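Local coordinates for protein ribosomal RNA small subunit methyltransferase E (Legionella pneumophila, PDB 5O96) that probably methylates N3 of a specific uridine of 16S rRNA in the assembled small ribosomal subunit, using S-adenosylmethionine as the methyl donor, at residues His169-Leu174 with His213-Leu218. Numbering follows the deposited sequence.
Sequences HLKLIL and HGFLPL. With SAM (S-adenosylmethionine), chain I.
L172, I173 and L174 run in parallel register with L216, P217 and L218, held by three backbone hydrogen bonds from K171 and I173 to L216 and L218. L216 N donates to K171 O at 2.9 Å, I173 N to L216 O, and L218 N to I173 O; all three are nearly straight, with angles at hydrogen of at least 168°. P217 has no amide hydrogen to give, but the bonds to this neighbour come from L216 and L218, so the pairing loses nothing; its CA instead approaches I173 O at 3.4 Å, one of several CA-H...O contacts supplementing the bonds.

The close packing centres on F215, with K171 over its ring and I173 beside it. K171 lays its aliphatic chain across the phenyl ring: CB stands 3.7 Å from the F215 ring centroid, 19° off the normal, a CH-pi contact over one face, and CD continues over CZ and CE1. The K171 chain then bends at chi3 (-69°), bringing NZ to H213 O, where the bond is weak and long at 3.3 Å. I173 CG2 packs 4.2 Å from F215 CB. L172 and L218 are buried too, their CD1 and CD2 4.3 Å apart, whereas L216 is exposed and K171, G214 and H213 are partly so. At this solvent side a water accepts from K171 N at 3.0 Å and donates weakly to G214 O, bridging K171 and G214.

At the far end L174, a residue of the S-adenosylmethionine site, sets CD1 3.4 Å from N3 of the ligand's adenine. Strand 216-218 forms an outer edge of the six-stranded parallel sheet of this SPOUT-superfamily methyltransferase domain, while strand 191-196 pairs with the other side of strand 170-174. Helix 159-165 packs on F215 and H213, whereas helix 227-242 meets L172 and L174 from the opposite face of the sheet.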
loop_
_atom_site.group_PDB
_atom_site.type_symbol
_atom_site.label_atom_id
_atom_site.label_comp_id
_atom_site.label_asym_id
_atom_site.label_seq_id
_atom_site.Cartn_x
_atom_site.Cartn_y
_atom_site.Cartn_z
ATOM N N HIS A 169 7.800 19.255 -14.013
ATOM C CA HIS A 169 7.899 20.567 -13.401
ATOM C C HIS A 169 8.241 20.482 -11.920
ATOM O O HIS A 169 8.869 21.393 -11.388
ATOM C CB HIS A 169 6.596 21.343 -13.638
ATOM C CG HIS A 169 6.663 22.777 -13.220
ATOM N ND1 HIS A 169 5.976 23.266 -12.129
ATOM C CD2 HIS A 169 7.356 23.824 -13.730
ATOM C CE1 HIS A 169 6.234 24.554 -11.990
ATOM N NE2 HIS A 169 7.071 24.916 -12.947
ATOM N N LEU A 170 7.836 19.419 -11.230
ATOM C CA LEU A 170 8.291 19.174 -9.872
ATOM C C LEU A 170 9.072 17.867 -9.844
ATOM O O LEU A 170 8.679 16.884 -10.479
ATOM C CB LEU A 170 7.121 19.131 -8.894
ATOM C CG LEU A 170 7.446 18.965 -7.410
ATOM C CD1 LEU A 170 8.291 20.125 -6.943
ATOM C CD2 LEU A 170 6.181 18.856 -6.577
ATOM N N LYS A 171 10.188 17.856 -9.119
ATOM C CA LYS A 171 11.069 16.697 -9.124
ATOM C C LYS A 171 11.473 16.378 -7.700
ATOM O O LYS A 171 12.157 17.171 -7.060
ATOM C CB LYS A 171 12.304 16.943 -9.999
ATOM C CG LYS A 171 11.956 16.901 -11.470
ATOM C CD LYS A 171 13.158 17.077 -12.358
ATOM C CE LYS A 171 13.706 18.466 -12.282
ATOM N NZ LYS A 171 14.513 18.801 -13.501
ATOM N N LEU A 172 11.062 15.207 -7.223
ATOM C CA LEU A 172 11.206 14.829 -5.832
ATOM C C LEU A 172 11.899 13.473 -5.716
ATOM O O LEU A 172 11.636 12.552 -6.497
ATOM C CB LEU A 172 9.829 14.786 -5.162
ATOM C CG LEU A 172 9.021 16.075 -5.039
ATOM C CD1 LEU A 172 7.720 15.734 -4.352
ATOM C CD2 LEU A 172 9.771 17.148 -4.244
ATOM N N ILE A 173 12.769 13.340 -4.726
ATOM C CA ILE A 173 13.341 12.045 -4.381
ATOM C C ILE A 173 13.038 11.751 -2.921
ATOM O O ILE A 173 13.254 12.603 -2.046
ATOM C CB ILE A 173 14.857 12.000 -4.642
ATOM C CG1 ILE A 173 15.433 10.636 -4.249
ATOM C CG2 ILE A 173 15.601 13.218 -3.970
ATOM C CD1 ILE A 173 16.745 10.329 -4.957
ATOM N N LEU A 174 12.578 10.535 -2.651
ATOM C CA LEU A 174 12.328 10.102 -1.277
ATOM C C LEU A 174 13.669 9.784 -0.625
ATOM O O LEU A 174 14.313 8.777 -0.955
ATOM C CB LEU A 174 11.382 8.902 -1.241
ATOM C CG LEU A 174 11.104 8.373 0.153
ATOM C CD1 LEU A 174 10.506 9.457 1.039
ATOM C CD2 LEU A 174 10.178 7.194 0.073
ATOM N N HIS A 213 20.570 17.681 -10.514
ATOM C CA HIS A 213 19.576 17.842 -11.569
ATOM C C HIS A 213 18.201 18.239 -11.045
ATOM O O HIS A 213 17.193 17.962 -11.704
ATOM C CB HIS A 213 19.498 16.565 -12.397
ATOM C CG HIS A 213 20.728 16.325 -13.210
ATOM N ND1 HIS A 213 21.898 15.829 -12.670
ATOM C CD2 HIS A 213 20.983 16.562 -14.517
ATOM C CE1 HIS A 213 22.813 15.750 -13.621
ATOM N NE2 HIS A 213 22.281 16.187 -14.749
ATOM N N GLY A 214 18.140 18.897 -9.891
ATOM C CA GLY A 214 16.915 19.533 -9.445
ATOM C C GLY A 214 15.994 18.673 -8.603
ATOM O O GLY A 214 14.921 19.147 -8.216
ATOM N N PHE A 215 16.367 17.440 -8.282
ATOM C CA PHE A 215 15.531 16.594 -7.438
ATOM C C PHE A 215 15.655 17.014 -5.978
ATOM O O PHE A 215 16.754 17.074 -5.422
ATOM C CB PHE A 215 15.898 15.137 -7.663
ATOM C CG PHE A 215 15.325 14.599 -8.946
ATOM C CD1 PHE A 215 16.008 14.735 -10.148
ATOM C CD2 PHE A 215 14.072 14.014 -8.956
ATOM C CE1 PHE A 215 15.455 14.269 -11.326
ATOM C CE2 PHE A 215 13.518 13.536 -10.124
ATOM C CZ PHE A 215 14.196 13.662 -11.304
ATOM N N LEU A 216 14.539 17.344 -5.374
ATOM C CA LEU A 216 14.464 17.813 -3.994
ATOM C C LEU A 216 14.045 16.682 -3.045
ATOM O O LEU A 216 13.262 15.793 -3.433
ATOM C CB LEU A 216 13.463 18.968 -3.892
ATOM C CG LEU A 216 13.734 20.135 -4.864
ATOM C CD1 LEU A 216 12.621 21.174 -4.769
ATOM C CD2 LEU A 216 15.099 20.787 -4.649
ATOM N N PRO A 217 14.556 16.687 -1.806
ATOM C CA PRO A 217 14.303 15.571 -0.872
ATOM C C PRO A 217 12.970 15.687 -0.138
ATOM O O PRO A 217 12.696 16.652 0.578
ATOM C CB PRO A 217 15.483 15.658 0.100
ATOM C CG PRO A 217 15.808 17.121 0.150
ATOM C CD PRO A 217 15.525 17.648 -1.260
ATOM N N LEU A 218 12.154 14.658 -0.291
ATOM C CA LEU A 218 10.839 14.544 0.325
ATOM C C LEU A 218 10.858 13.498 1.438
ATOM O O LEU A 218 11.314 12.376 1.212
ATOM C CB LEU A 218 9.819 14.125 -0.734
ATOM C CG LEU A 218 8.414 13.801 -0.198
ATOM C CD1 LEU A 218 7.758 15.129 0.066
ATOM C CD2 LEU A 218 7.610 12.898 -1.183
HETATM N N SAM I . 13.145 0.210 3.841
HETATM C CA SAM I . 12.717 -0.275 2.532
HETATM C C SAM I . 12.626 -1.801 2.295
HETATM O O SAM I . 12.600 -2.616 3.204
HETATM O OXT SAM I . 12.550 -2.289 1.168
HETATM C CB SAM I . 13.658 0.312 1.529
HETATM C CG SAM I . 13.272 1.292 0.450
HETATM S SD SAM I . 13.244 2.909 1.160
HETATM C CE SAM I . 11.635 3.524 0.664
HETATM C "C5'" SAM I . 14.333 3.724 -0.030
HETATM C "C4'" SAM I . 14.985 4.899 0.658
HETATM O "O4'" SAM I . 13.955 5.838 0.900
HETATM C "C3'" SAM I . 15.477 4.487 2.039
HETATM O "O3'" SAM I . 16.840 4.154 2.101
HETATM C "C2'" SAM I . 15.245 5.703 2.890
HETATM O "O2'" SAM I . 16.457 6.410 2.946
HETATM C "C1'" SAM I . 14.215 6.506 2.119
HETATM N N9 SAM I . 13.067 6.617 3.030
HETATM C C8 SAM I . 12.292 5.610 3.577
HETATM N N7 SAM I . 11.370 6.159 4.390
HETATM C C5 SAM I . 11.553 7.503 4.374
HETATM C C6 SAM I . 10.897 8.520 5.017
HETATM N N6 SAM I . 9.905 8.219 5.833
HETATM N N1 SAM I . 11.320 9.819 4.832
HETATM C C2 SAM I . 12.372 10.105 3.989
HETATM N N3 SAM I . 13.031 9.074 3.332
HETATM C C4 SAM I . 12.619 7.800 3.538
HETATM O O HOH W 1 11.811 20.292 -8.362
#